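Local coordinates for protein NalP translocator (PDB 1UYN) that forms the outer-membrane pore of an autotransporter, through which its secreted serine protease passenger is translocated to the bacterial cell surface, at residues A[23-28]-A[65-69]; A[126-132]-A[151-157]; A[16-20]-A[56-61]; A[264-270]-A[287-293]. One frame throughout, in Å; residues are numbered along the deposited sequence.

Contact 1 of 4, residues A[23-28]-A[65-69]; sequences DMQGRR and MRGST
M65 opens the strand side of this contact by turning its side chain inward to D23 and M24 of the helix. Its chain bends at chi2 and chi3, which brings M65 CE to 3.6 Å from D23 OD2. That oxygen is gripped end-on by R27, whose NH1 and NH2 both reach it from one face of the carboxylate; Y295 also bonds it, and D52 pairs with R27 NE. M65 CB lies 3.7 Å from M24 CE, the two side chains sliding past each other in opposite directions. The same methyl, M24 CE, rests 3.8 Å from the carbonyl R66 O, while the R66 side chain points to the other side of the strand. At G67 the bare CA faces the helix, and M24 SD sits 4.0 Å from G67 CA. The strand belongs to the wall of the twelve-stranded autotransporter barrel and the helix threads its interior, so these side chains pack in the interface between the helix and the inner side of the wall. T69 then supplies the polar end: R28 NE donates to T69 OG1 at 2.7 Å and 166°, with the hydroxyl oxygen lying in the guanidinium plane, and R28 NH2 adds a weak second bond. The arginine chain, extended from CG to NE (chi3 -173°), spans from helix to wall, and Q25 OE1 takes a bond from its NH1.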
loop_
_atom_site.group_PDB
_atom_site.type_symbol
_atom_site.label_atom_id
_atom_site.label_comp_id
_atom_site.label_asym_id
_atom_site.label_seq_id
_atom_site.Cartn_x
_atom_site.Cartn_y
_atom_site.Cartn_z
ATOM N N ASP A 23 -0.433 6.310 1.601
ATOM C CA ASP A 23 -1.679 5.570 1.747
ATOM C C ASP A 23 -1.642 4.427 0.748
ATOM O O ASP A 23 -1.950 3.294 1.085
ATOM C CB ASP A 23 -2.819 6.511 1.467
ATOM C CG ASP A 23 -4.155 5.895 1.703
ATOM O OD1 ASP A 23 -4.525 5.719 2.870
ATOM O OD2 ASP A 23 -4.932 5.618 0.786
ATOM N N MET A 24 -1.206 4.720 -0.471
ATOM C CA MET A 24 -1.015 3.685 -1.474
ATOM C C MET A 24 0.005 2.677 -1.063
ATOM O O MET A 24 -0.190 1.495 -1.306
ATOM C CB MET A 24 -0.631 4.276 -2.831
ATOM C CG MET A 24 -1.840 4.395 -3.767
ATOM S SD MET A 24 -1.609 5.536 -5.099
ATOM C CE MET A 24 -3.202 6.259 -5.152
ATOM N N GLN A 25 1.092 3.147 -0.470
ATOM C CA GLN A 25 2.182 2.320 0.032
ATOM C C GLN A 25 1.732 1.326 1.090
ATOM O O GLN A 25 2.274 0.241 1.161
ATOM C CB GLN A 25 3.290 3.174 0.627
ATOM C CG GLN A 25 4.602 2.462 0.758
ATOM C CD GLN A 25 5.424 2.449 -0.531
ATOM O OE1 GLN A 25 4.865 2.461 -1.627
ATOM N NE2 GLN A 25 6.765 2.367 -0.398
ATOM N N GLY A 26 0.745 1.656 1.908
ATOM C CA GLY A 26 0.272 0.708 2.894
ATOM C C GLY A 26 -0.388 -0.494 2.234
ATOM O O GLY A 26 -0.363 -1.623 2.764
ATOM N N ARG A 27 -1.052 -0.269 1.112
ATOM C CA ARG A 27 -1.678 -1.383 0.434
ATOM C C ARG A 27 -0.614 -2.190 -0.302
ATOM O O ARG A 27 -0.712 -3.428 -0.351
ATOM C CB ARG A 27 -2.769 -0.927 -0.515
ATOM C CG ARG A 27 -3.976 -0.303 0.196
ATOM C CD ARG A 27 -5.061 0.042 -0.771
ATOM N NE ARG A 27 -4.726 1.288 -1.422
ATOM C CZ ARG A 27 -4.914 2.461 -0.854
ATOM N NH1 ARG A 27 -5.445 2.534 0.370
ATOM N NH2 ARG A 27 -4.584 3.569 -1.503
ATOM N N ARG A 28 0.407 -1.518 -0.841
ATOM C CA ARG A 28 1.482 -2.253 -1.503
ATOM C C ARG A 28 2.099 -3.239 -0.541
ATOM O O ARG A 28 2.397 -4.367 -0.919
ATOM C CB ARG A 28 2.573 -1.323 -2.058
ATOM C CG ARG A 28 2.055 -0.469 -3.164
ATOM C CD ARG A 28 3.039 0.521 -3.703
ATOM N NE ARG A 28 2.413 1.432 -4.682
ATOM C CZ ARG A 28 2.253 2.744 -4.507
ATOM N NH1 ARG A 28 2.633 3.357 -3.372
ATOM N NH2 ARG A 28 1.682 3.457 -5.461
ATOM N N MET A 65 -7.104 10.614 -6.072
ATOM C CA MET A 65 -5.918 9.797 -6.302
ATOM C C MET A 65 -6.211 8.680 -7.307
ATOM O O MET A 65 -7.279 8.081 -7.310
ATOM C CB MET A 65 -5.459 9.179 -4.991
ATOM C CG MET A 65 -6.567 8.373 -4.341
ATOM S SD MET A 65 -6.858 8.817 -2.658
ATOM C CE MET A 65 -5.145 7.985 -1.969
ATOM N N ARG A 66 -5.242 8.423 -8.155
ATOM C CA ARG A 66 -5.256 7.283 -9.054
ATOM C C ARG A 66 -3.860 6.717 -8.991
ATOM O O ARG A 66 -2.887 7.425 -8.797
ATOM C CB ARG A 66 -5.591 7.698 -10.494
ATOM C CG ARG A 66 -7.084 7.811 -10.831
ATOM C CD ARG A 66 -7.370 8.468 -12.222
ATOM N NE ARG A 66 -8.762 8.314 -12.687
ATOM C CZ ARG A 66 -9.292 8.948 -13.761
ATOM N NH1 ARG A 66 -8.550 9.783 -14.500
ATOM N NH2 ARG A 66 -10.577 8.752 -14.108
ATOM N N GLY A 67 -3.737 5.426 -9.137
ATOM C CA GLY A 67 -2.437 4.835 -8.950
ATOM C C GLY A 67 -2.321 3.486 -9.587
ATOM O O GLY A 67 -3.234 2.714 -9.566
ATOM N N SER A 68 -1.135 3.224 -10.108
ATOM C CA SER A 68 -0.764 1.965 -10.693
ATOM C C SER A 68 0.601 1.511 -10.190
ATOM O O SER A 68 1.554 2.256 -10.242
ATOM C CB SER A 68 -0.674 2.174 -12.183
ATOM O OG SER A 68 -0.513 0.935 -12.835
ATOM N N THR A 69 0.723 0.261 -9.798
ATOM C CA THR A 69 1.977 -0.263 -9.277
ATOM C C THR A 69 2.261 -1.595 -9.898
ATOM O O THR A 69 1.455 -2.489 -9.763
ATOM C CB THR A 69 1.849 -0.477 -7.767
ATOM O OG1 THR A 69 1.418 0.736 -7.146
ATOM C CG2 THR A 69 3.232 -0.777 -7.135
#

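Contact 2 of 4, residues A[126-132]-A[151-157]; sequences LFSYGRY and NGTLMQL
S128 and Q156 face each other as a hydrogen-bonded pair in the antiparallel hairpin of strands 121-139 and 145-163, two neighbouring staves of the transmembrane beta-barrel. The pore side is the buried, polar one, tied in by the backbone ladder that also pairs G130 with L154 and Y132 with G152. S128 OG donates to Q156 OE1, and a water donates both to that OG and to the carbonyl L154 O. A chi1 of 74° puts the serine OG between its backbone N and carbonyl carbon, within reach of Q156 OE1; the amide's other end, Q156 NE2, is held by Q25 O of the inner helix. Further along, G152 CA sits over one face of the Y132 ring, toward its rim, a CH-pi contact 3.7 Å from CA to the centroid, and Q186 binds the phenol oxygen.

The outer face, which carries F127, Y129, R131, T153, M155 and L157, lies largely on the surface, and its contacts are mainly apolar and aromatic. M155 reaches both rings: its CE touches the edge of the F127 ring, 3.6 Å from F127 CE1, while SD sits at the edge of the Y129 ring, 4.9 Å from the centroid, a Met-aromatic contact. T153 CG2 comes obliquely to the hydroxyl end of the tyrosine ring, 3.4 Å from Y129 CZ.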
loop_
_atom_site.group_PDB
_atom_site.type_symbol
_atom_site.label_atom_id
_atom_site.label_comp_id
_atom_site.label_asym_id
_atom_site.label_seq_id
_atom_site.Cartn_x
_atom_site.Cartn_y
_atom_site.Cartn_z
ATOM N N LEU A 126 7.315 -7.291 8.556
ATOM C CA LEU A 126 7.304 -6.625 7.248
ATOM C C LEU A 126 8.242 -5.416 7.306
ATOM O O LEU A 126 8.354 -4.765 8.325
ATOM C CB LEU A 126 5.890 -6.145 6.886
ATOM C CG LEU A 126 4.768 -7.188 7.050
ATOM C CD1 LEU A 126 3.408 -6.578 6.971
ATOM C CD2 LEU A 126 4.889 -8.295 6.019
ATOM N N PHE A 127 8.927 -5.155 6.205
ATOM C CA PHE A 127 9.788 -3.983 6.072
ATOM C C PHE A 127 9.740 -3.478 4.625
ATOM O O PHE A 127 9.623 -4.243 3.675
ATOM C CB PHE A 127 11.219 -4.338 6.455
ATOM C CG PHE A 127 12.210 -3.252 6.155
ATOM C CD1 PHE A 127 12.364 -2.172 7.034
ATOM C CD2 PHE A 127 12.980 -3.279 4.990
ATOM C CE1 PHE A 127 13.278 -1.136 6.772
ATOM C CE2 PHE A 127 13.918 -2.247 4.735
ATOM C CZ PHE A 127 14.048 -1.180 5.630
ATOM N N SER A 128 9.823 -2.188 4.442
ATOM C CA SER A 128 9.852 -1.632 3.101
ATOM C C SER A 128 10.654 -0.344 3.120
ATOM O O SER A 128 10.717 0.383 4.133
ATOM C CB SER A 128 8.445 -1.397 2.592
ATOM O OG SER A 128 7.881 -0.271 3.240
ATOM N N TYR A 129 11.329 -0.110 2.007
ATOM C CA TYR A 129 12.107 1.098 1.817
ATOM C C TYR A 129 11.740 1.494 0.428
ATOM O O TYR A 129 11.953 0.711 -0.499
ATOM C CB TYR A 129 13.622 0.858 1.917
ATOM C CG TYR A 129 14.440 2.116 1.802
ATOM C CD1 TYR A 129 14.844 2.607 0.562
ATOM C CD2 TYR A 129 14.792 2.833 2.926
ATOM C CE1 TYR A 129 15.612 3.774 0.459
ATOM C CE2 TYR A 129 15.553 4.008 2.841
ATOM C CZ TYR A 129 15.972 4.481 1.610
ATOM O OH TYR A 129 16.736 5.674 1.537
ATOM N N GLY A 130 11.177 2.688 0.288
ATOM C CA GLY A 130 11.018 3.256 -1.019
ATOM C C GLY A 130 11.385 4.715 -1.096
ATOM O O GLY A 130 11.450 5.429 -0.099
ATOM N N ARG A 131 11.608 5.137 -2.321
ATOM C CA ARG A 131 11.858 6.497 -2.643
ATOM C C ARG A 131 10.691 6.991 -3.458
ATOM O O ARG A 131 10.011 6.226 -4.105
ATOM C CB ARG A 131 13.134 6.593 -3.444
ATOM C CG ARG A 131 14.337 6.008 -2.752
ATOM C CD ARG A 131 14.981 6.978 -1.780
ATOM N NE ARG A 131 16.115 7.625 -2.429
ATOM C CZ ARG A 131 16.283 8.938 -2.496
ATOM N NH1 ARG A 131 15.405 9.791 -1.936
ATOM N NH2 ARG A 131 17.340 9.413 -3.144
ATOM N N TYR A 132 10.428 8.284 -3.385
ATOM C CA TYR A 132 9.355 8.842 -4.183
ATOM C C TYR A 132 9.737 10.199 -4.747
ATOM O O TYR A 132 10.601 10.871 -4.226
ATOM C CB TYR A 132 8.017 8.845 -3.413
ATOM C CG TYR A 132 7.915 9.824 -2.285
ATOM C CD1 TYR A 132 7.530 11.123 -2.511
ATOM C CD2 TYR A 132 8.183 9.443 -0.982
ATOM C CE1 TYR A 132 7.429 12.020 -1.498
ATOM C CE2 TYR A 132 8.098 10.346 0.049
ATOM C CZ TYR A 132 7.712 11.644 -0.216
ATOM O OH TYR A 132 7.607 12.582 0.810
ATOM N N ASN A 151 11.569 15.039 -3.458
ATOM C CA ASN A 151 11.876 13.673 -3.212
ATOM C C ASN A 151 11.652 13.355 -1.791
ATOM O O ASN A 151 11.795 14.194 -0.944
ATOM C CB ASN A 151 13.310 13.343 -3.599
ATOM C CG ASN A 151 13.641 13.774 -5.010
ATOM O OD1 ASN A 151 14.592 14.548 -5.213
ATOM N ND2 ASN A 151 12.879 13.295 -5.987
ATOM N N GLY A 152 11.281 12.120 -1.533
ATOM C CA GLY A 152 11.235 11.624 -0.182
ATOM C C GLY A 152 11.611 10.149 -0.101
ATOM O O GLY A 152 11.922 9.496 -1.077
ATOM N N THR A 153 11.629 9.672 1.130
ATOM C CA THR A 153 11.835 8.292 1.478
ATOM C C THR A 153 10.725 7.945 2.401
ATOM O O THR A 153 10.348 8.742 3.253
ATOM C CB THR A 153 13.118 8.147 2.208
ATOM O OG1 THR A 153 14.147 8.699 1.394
ATOM C CG2 THR A 153 13.520 6.675 2.311
ATOM N N LEU A 154 10.170 6.771 2.199
ATOM C CA LEU A 154 9.187 6.212 3.097
ATOM C C LEU A 154 9.609 4.830 3.527
ATOM O O LEU A 154 9.888 3.979 2.689
ATOM C CB LEU A 154 7.866 6.132 2.376
ATOM C CG LEU A 154 6.743 5.463 3.112
ATOM C CD1 LEU A 154 6.437 6.196 4.459
ATOM C CD2 LEU A 154 5.573 5.448 2.155
ATOM N N MET A 155 9.651 4.584 4.825
ATOM C CA MET A 155 9.910 3.237 5.314
ATOM C C MET A 155 8.746 2.695 6.066
ATOM O O MET A 155 8.089 3.409 6.760
ATOM C CB MET A 155 11.107 3.221 6.221
ATOM C CG MET A 155 12.356 3.445 5.402
ATOM S SD MET A 155 13.842 3.592 6.407
ATOM C CE MET A 155 13.363 2.257 7.957
ATOM N N GLN A 156 8.496 1.422 5.947
ATOM C CA GLN A 156 7.466 0.834 6.768
ATOM C C GLN A 156 8.085 -0.327 7.524
ATOM O O GLN A 156 8.982 -1.039 7.008
ATOM C CB GLN A 156 6.290 0.352 5.913
ATOM C CG GLN A 156 5.653 1.415 5.041
ATOM C CD GLN A 156 4.869 0.775 3.950
ATOM O OE1 GLN A 156 5.381 -0.118 3.268
ATOM N NE2 GLN A 156 3.639 1.207 3.760
ATOM N N LEU A 157 7.626 -0.469 8.765
ATOM C CA LEU A 157 7.882 -1.640 9.587
ATOM C C LEU A 157 6.567 -2.185 10.145
ATOM O O LEU A 157 5.722 -1.437 10.641
ATOM C CB LEU A 157 8.791 -1.269 10.746
ATOM C CG LEU A 157 10.243 -1.674 10.541
ATOM C CD1 LEU A 157 11.081 -1.001 11.611
ATOM C CD2 LEU A 157 10.362 -3.221 10.681
HETATM O O HOH W 1 7.933 2.096 2.028
#

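Contact 3 of 4, residues A[16-20]-A[56-61]; sequences DSTAA and WEQGGV
D16 and Q58 bring the two backbones nearest, their CA atoms 6.8 Å apart, whereas A20 and W56 stand 8.8 Å apart at CA. Residues 16-20 are one turn and more of helix 12-34; residues 56-61 leave strand 43-57 and swing round a turn in which G59 and G60 both have positive phi, and Q58 N bonds V61 O across it. Side chains bridge the gap. With its chain extended beyond CG (chi2 -163°), Q58 slides past D16 in the opposite direction, and Q58 NE2 donates to the carbonyl D16 O at 3.1 Å and 154°. That oxygen already accepts the helical bond from A20 N, and thus holds two donors. The amide and carboxylate planes are turned 40° apart, with D16 OD1 3.4 Å from Q58 CB. On the amide's other side Q58 OE1 lies beside A19 CB. D16 OD2 reaches V61, where CG1 lies 3.8 Å away. W56 brings the rim of its six-membered ring to the helix: CZ3 is 3.7 Å from A19 O, which lies near the ring plane, and CH2 meets A19 CB. Q58 CG lies over one face of the indole, and Y295 packs against that indole edge-to-face. The arrangement is that of an autotransporter translocator domain, its pore-filling helix touching the end of the first barrel strand and the turn that leads to the second.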
loop_
_atom_site.group_PDB
_atom_site.type_symbol
_atom_site.label_atom_id
_atom_site.label_comp_id
_atom_site.label_asym_id
_atom_site.label_seq_id
_atom_site.Cartn_x
_atom_site.Cartn_y
_atom_site.Cartn_z
ATOM N N ASP A 16 -0.871 16.720 0.605
ATOM C CA ASP A 16 -1.880 15.809 0.127
ATOM C C ASP A 16 -1.352 14.739 -0.794
ATOM O O ASP A 16 -1.796 13.592 -0.729
ATOM C CB ASP A 16 -2.939 16.616 -0.635
ATOM C CG ASP A 16 -3.801 17.462 0.282
ATOM O OD1 ASP A 16 -3.714 17.268 1.504
ATOM O OD2 ASP A 16 -4.586 18.357 -0.110
ATOM N N SER A 17 -0.462 15.114 -1.700
ATOM C CA SER A 17 0.160 14.140 -2.609
ATOM C C SER A 17 1.043 13.191 -1.829
ATOM O O SER A 17 0.932 11.970 -1.968
ATOM C CB SER A 17 0.953 14.810 -3.702
ATOM O OG SER A 17 1.780 15.837 -3.185
ATOM N N THR A 18 1.874 13.723 -0.939
ATOM C CA THR A 18 2.643 12.841 -0.055
ATOM C C THR A 18 1.749 11.886 0.716
ATOM O O THR A 18 2.001 10.693 0.750
ATOM C CB THR A 18 3.466 13.623 0.934
ATOM O OG1 THR A 18 4.312 14.539 0.235
ATOM C CG2 THR A 18 4.414 12.687 1.650
ATOM N N ALA A 19 0.712 12.416 1.339
ATOM C CA ALA A 19 -0.295 11.587 2.028
ATOM C C ALA A 19 -0.883 10.489 1.115
ATOM O O ALA A 19 -1.055 9.342 1.550
ATOM C CB ALA A 19 -1.424 12.467 2.536
ATOM N N ALA A 20 -1.214 10.860 -0.130
ATOM C CA ALA A 20 -1.758 9.911 -1.106
ATOM C C ALA A 20 -0.784 8.788 -1.423
ATOM O O ALA A 20 -1.198 7.663 -1.614
ATOM C CB ALA A 20 -2.156 10.621 -2.389
ATOM N N TRP A 56 -10.666 11.874 -1.601
ATOM C CA TRP A 56 -10.227 12.099 -0.231
ATOM C C TRP A 56 -10.311 13.578 0.117
ATOM O O TRP A 56 -9.646 14.392 -0.499
ATOM C CB TRP A 56 -8.798 11.566 -0.105
ATOM C CG TRP A 56 -8.222 11.341 1.294
ATOM C CD1 TRP A 56 -8.803 11.631 2.512
ATOM C CD2 TRP A 56 -6.920 10.779 1.604
ATOM N NE1 TRP A 56 -7.947 11.288 3.539
ATOM C CE2 TRP A 56 -6.787 10.773 3.019
ATOM C CE3 TRP A 56 -5.855 10.282 0.823
ATOM C CZ2 TRP A 56 -5.642 10.292 3.671
ATOM C CZ3 TRP A 56 -4.693 9.810 1.479
ATOM C CH2 TRP A 56 -4.601 9.820 2.887
ATOM N N GLU A 57 -11.145 13.936 1.084
ATOM C CA GLU A 57 -11.047 15.246 1.721
ATOM C C GLU A 57 -9.973 15.251 2.824
ATOM O O GLU A 57 -10.132 14.595 3.852
ATOM C CB GLU A 57 -12.380 15.659 2.332
ATOM C CG GLU A 57 -12.437 17.133 2.724
ATOM C CD GLU A 57 -13.036 17.977 1.634
ATOM O OE1 GLU A 57 -13.330 17.382 0.564
ATOM O OE2 GLU A 57 -13.224 19.219 1.832
ATOM N N GLN A 58 -8.902 16.003 2.609
ATOM C CA GLN A 58 -7.798 16.085 3.550
ATOM C C GLN A 58 -7.756 17.471 4.154
ATOM O O GLN A 58 -6.972 18.333 3.717
ATOM C CB GLN A 58 -6.465 15.813 2.846
ATOM C CG GLN A 58 -6.278 14.385 2.372
ATOM C CD GLN A 58 -4.837 14.069 2.077
ATOM O OE1 GLN A 58 -4.006 14.093 2.995
ATOM N NE2 GLN A 58 -4.526 13.747 0.797
ATOM N N GLY A 59 -8.610 17.683 5.161
ATOM C CA GLY A 59 -8.642 18.923 5.913
ATOM C C GLY A 59 -9.066 20.085 5.051
ATOM O O GLY A 59 -8.334 21.054 4.921
ATOM N N GLY A 60 -10.241 19.968 4.444
ATOM C CA GLY A 60 -10.850 21.068 3.711
ATOM C C GLY A 60 -10.690 20.966 2.196
ATOM O O GLY A 60 -11.438 21.611 1.436
ATOM N N VAL A 61 -9.749 20.135 1.753
ATOM C CA VAL A 61 -9.419 20.023 0.342
ATOM C C VAL A 61 -9.763 18.632 -0.165
ATOM O O VAL A 61 -9.147 17.673 0.272
ATOM C CB VAL A 61 -7.911 20.304 0.145
ATOM C CG1 VAL A 61 -7.568 20.449 -1.311
ATOM C CG2 VAL A 61 -7.501 21.565 0.910
#

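Contact 4 of 4, residues A[264-270]-A[287-293]; sequences HTRLVAG and YSYAGSK. With SO4 (sulfate ion), chain C.
A269 O is met by two groups of the opposite strand: Y289 N donates to it at 2.8 Å, nearly along the C=O axis, and S288 OG adds a weak bond. Its neighbour two residues back behaves alike, G291 N reaching L267 O at 2.8 Å and 171°. The returning bonds, L267 N to G291 O and A269 N to Y289 O, complete two hydrogen-bonded pairs. Between and beyond them V268 with A290 and G270 with S288 are non-hydrogen-bonded pairs, where CA-H groups face carbonyl oxygens, as V268 CA does with Y289 O. This is the hairpin of strands 265-278 and 281-292 in the barrel wall. V268, A290 and S288 lie on one face of it: V268 CG2 rests 3.7 Å from A290 CB, while CG1, anti to the backbone N (chi1 179°), is on the side of S288 OG. L267, A269 and Y289 lie on the other face, at the surface, and the Y289 ring meets H298 edge-to-face. R266 sets its CB 3.3 Å from G291 O, but its chain bends at chi3 (57°), and its guanidinium goes to D23 of the inner helix by a salt bridge and to Y295 by a cation-pi contact. Where the pairing ends, H264 CD2 comes 3.6 Å from K293 CG, the imidazole and the lysine chain meeting at a slant, and S292 OG bonds K293 O. A sulfate, probably from the crystallisation liquor, accepts a bond from T265 N at its O3, while its O2 lies near the imidazole plane.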
loop_
_atom_site.group_PDB
_atom_site.type_symbol
_atom_site.label_atom_id
_atom_site.label_comp_id
_atom_site.label_asym_id
_atom_site.label_seq_id
_atom_site.Cartn_x
_atom_site.Cartn_y
_atom_site.Cartn_z
ATOM N N HIS A 264 -8.922 8.925 11.385
ATOM C CA HIS A 264 -10.207 8.216 11.416
ATOM C C HIS A 264 -9.964 6.781 11.164
ATOM O O HIS A 264 -8.971 6.429 10.537
ATOM C CB HIS A 264 -11.204 8.775 10.386
ATOM C CG HIS A 264 -11.648 10.176 10.683
ATOM N ND1 HIS A 264 -10.805 11.267 10.564
ATOM C CD2 HIS A 264 -12.844 10.663 11.103
ATOM C CE1 HIS A 264 -11.466 12.361 10.908
ATOM N NE2 HIS A 264 -12.708 12.027 11.226
ATOM N N THR A 265 -10.859 5.955 11.700
ATOM C CA THR A 265 -10.887 4.511 11.455
ATOM C C THR A 265 -11.422 4.268 10.051
ATOM O O THR A 265 -12.495 4.744 9.748
ATOM C CB THR A 265 -11.838 3.853 12.468
ATOM O OG1 THR A 265 -11.253 3.907 13.761
ATOM C CG2 THR A 265 -11.995 2.363 12.263
ATOM N N ARG A 266 -10.697 3.550 9.192
ATOM C CA ARG A 266 -11.370 2.964 8.004
ATOM C C ARG A 266 -11.724 1.504 8.043
ATOM O O ARG A 266 -11.011 0.732 8.588
ATOM C CB ARG A 266 -10.637 3.189 6.701
ATOM C CG ARG A 266 -9.261 2.775 6.648
ATOM C CD ARG A 266 -8.555 3.616 5.723
ATOM N NE ARG A 266 -8.674 5.041 6.101
ATOM C CZ ARG A 266 -7.858 5.969 5.628
ATOM N NH1 ARG A 266 -6.856 5.625 4.783
ATOM N NH2 ARG A 266 -8.032 7.232 5.995
ATOM N N LEU A 267 -12.870 1.187 7.466
ATOM C CA LEU A 267 -13.336 -0.157 7.227
ATOM C C LEU A 267 -12.917 -0.493 5.813
ATOM O O LEU A 267 -13.079 0.312 4.925
ATOM C CB LEU A 267 -14.868 -0.213 7.301
ATOM C CG LEU A 267 -15.524 0.427 8.543
ATOM C CD1 LEU A 267 -17.042 0.113 8.668
ATOM C CD2 LEU A 267 -14.793 0.014 9.844
ATOM N N VAL A 268 -12.361 -1.673 5.622
ATOM C CA VAL A 268 -12.055 -2.169 4.305
ATOM C C VAL A 268 -12.736 -3.496 4.098
ATOM O O VAL A 268 -12.526 -4.392 4.895
ATOM C CB VAL A 268 -10.552 -2.448 4.152
ATOM C CG1 VAL A 268 -10.265 -2.986 2.745
ATOM C CG2 VAL A 268 -9.743 -1.202 4.472
ATOM N N ALA A 269 -13.514 -3.635 3.033
ATOM C CA ALA A 269 -14.054 -4.944 2.623
ATOM C C ALA A 269 -13.407 -5.331 1.290
ATOM O O ALA A 269 -12.945 -4.463 0.555
ATOM C CB ALA A 269 -15.566 -4.893 2.501
ATOM N N GLY A 270 -13.369 -6.622 0.979
ATOM C CA GLY A 270 -12.623 -7.087 -0.171
ATOM C C GLY A 270 -12.961 -8.456 -0.666
ATOM O O GLY A 270 -13.645 -9.216 0.009
ATOM N N TYR A 287 -9.980 -7.512 -5.186
ATOM C CA TYR A 287 -10.541 -6.190 -5.168
ATOM C C TYR A 287 -10.906 -5.857 -3.724
ATOM O O TYR A 287 -11.282 -6.725 -2.950
ATOM C CB TYR A 287 -11.771 -6.093 -6.073
ATOM C CG TYR A 287 -12.512 -4.802 -5.818
ATOM C CD1 TYR A 287 -12.093 -3.605 -6.428
ATOM C CD2 TYR A 287 -13.559 -4.747 -4.874
ATOM C CE1 TYR A 287 -12.731 -2.415 -6.154
ATOM C CE2 TYR A 287 -14.199 -3.564 -4.598
ATOM C CZ TYR A 287 -13.791 -2.399 -5.243
ATOM O OH TYR A 287 -14.442 -1.219 -4.971
ATOM N N SER A 288 -10.829 -4.577 -3.396
ATOM C CA SER A 288 -10.910 -4.048 -2.039
ATOM C C SER A 288 -11.491 -2.620 -2.074
ATOM O O SER A 288 -11.119 -1.808 -2.923
ATOM C CB SER A 288 -9.496 -3.948 -1.457
ATOM O OG SER A 288 -9.535 -4.189 -0.062
ATOM N N TYR A 289 -12.383 -2.301 -1.144
ATOM C CA TYR A 289 -12.793 -0.924 -0.919
ATOM C C TYR A 289 -12.469 -0.466 0.503
ATOM O O TYR A 289 -12.919 -1.095 1.443
ATOM C CB TYR A 289 -14.308 -0.829 -1.116
ATOM C CG TYR A 289 -14.803 0.566 -0.885
ATOM C CD1 TYR A 289 -14.521 1.584 -1.814
ATOM C CD2 TYR A 289 -15.510 0.885 0.268
ATOM C CE1 TYR A 289 -14.951 2.890 -1.613
ATOM C CE2 TYR A 289 -15.949 2.205 0.498
ATOM C CZ TYR A 289 -15.676 3.187 -0.454
ATOM O OH TYR A 289 -16.122 4.457 -0.233
ATOM N N ALA A 290 -11.767 0.643 0.671
ATOM C CA ALA A 290 -11.577 1.269 1.988
ATOM C C ALA A 290 -12.460 2.513 2.147
ATOM O O ALA A 290 -12.482 3.352 1.243
ATOM C CB ALA A 290 -10.175 1.663 2.160
ATOM N N GLY A 291 -13.154 2.640 3.289
ATOM C CA GLY A 291 -13.937 3.833 3.611
ATOM C C GLY A 291 -13.807 4.404 5.021
ATOM O O GLY A 291 -13.805 3.707 6.011
ATOM N N SER A 292 -13.656 5.705 5.115
ATOM C CA SER A 292 -14.068 6.421 6.336
ATOM C C SER A 292 -14.856 7.611 5.894
ATOM O O SER A 292 -15.009 7.821 4.706
ATOM C CB SER A 292 -12.867 6.898 7.135
ATOM O OG SER A 292 -12.121 7.825 6.388
ATOM N N LYS A 293 -15.365 8.399 6.836
ATOM C CA LYS A 293 -15.965 9.679 6.481
ATOM C C LYS A 293 -14.863 10.420 5.740
ATOM O O LYS A 293 -13.690 10.395 6.140
ATOM C CB LYS A 293 -16.478 10.457 7.709
ATOM C CG LYS A 293 -15.401 11.184 8.551
ATOM C CD LYS A 293 -16.044 12.254 9.457
ATOM C CE LYS A 293 -15.989 13.686 8.858
ATOM N NZ LYS A 293 -17.137 14.521 9.362
HETATM S S SO4 C . -14.118 8.233 13.490
HETATM O O1 SO4 C . -13.220 9.058 14.340
HETATM O O2 SO4 C . -15.032 9.148 12.780
HETATM O O3 SO4 C . -13.366 7.359 12.587
HETATM O O4 SO4 C . -14.928 7.292 14.275
#

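How the contacts relate
Contacts 1 and 3 both fasten helix 12-34 to the barrel, on strands 62-79 and 43-57 with its following turn. Contact 1 is the buried, central one, rich in charge and sulfur, while contact 3 lies further from the chain's centre and is partly buried, resting on the Q58 amide, D16, alanines and an indole edge; W56 packs on M65 and D23, joining the two. Contacts 2 and 4 are wall hairpins on opposite sides of the centre, held by ladders of backbone bonds: contact 2 partly buried, contact 4 mostly surface. The helix segment of contact 1 touches both hairpins through polar groups, while T18 of contact 3 packs on Y132.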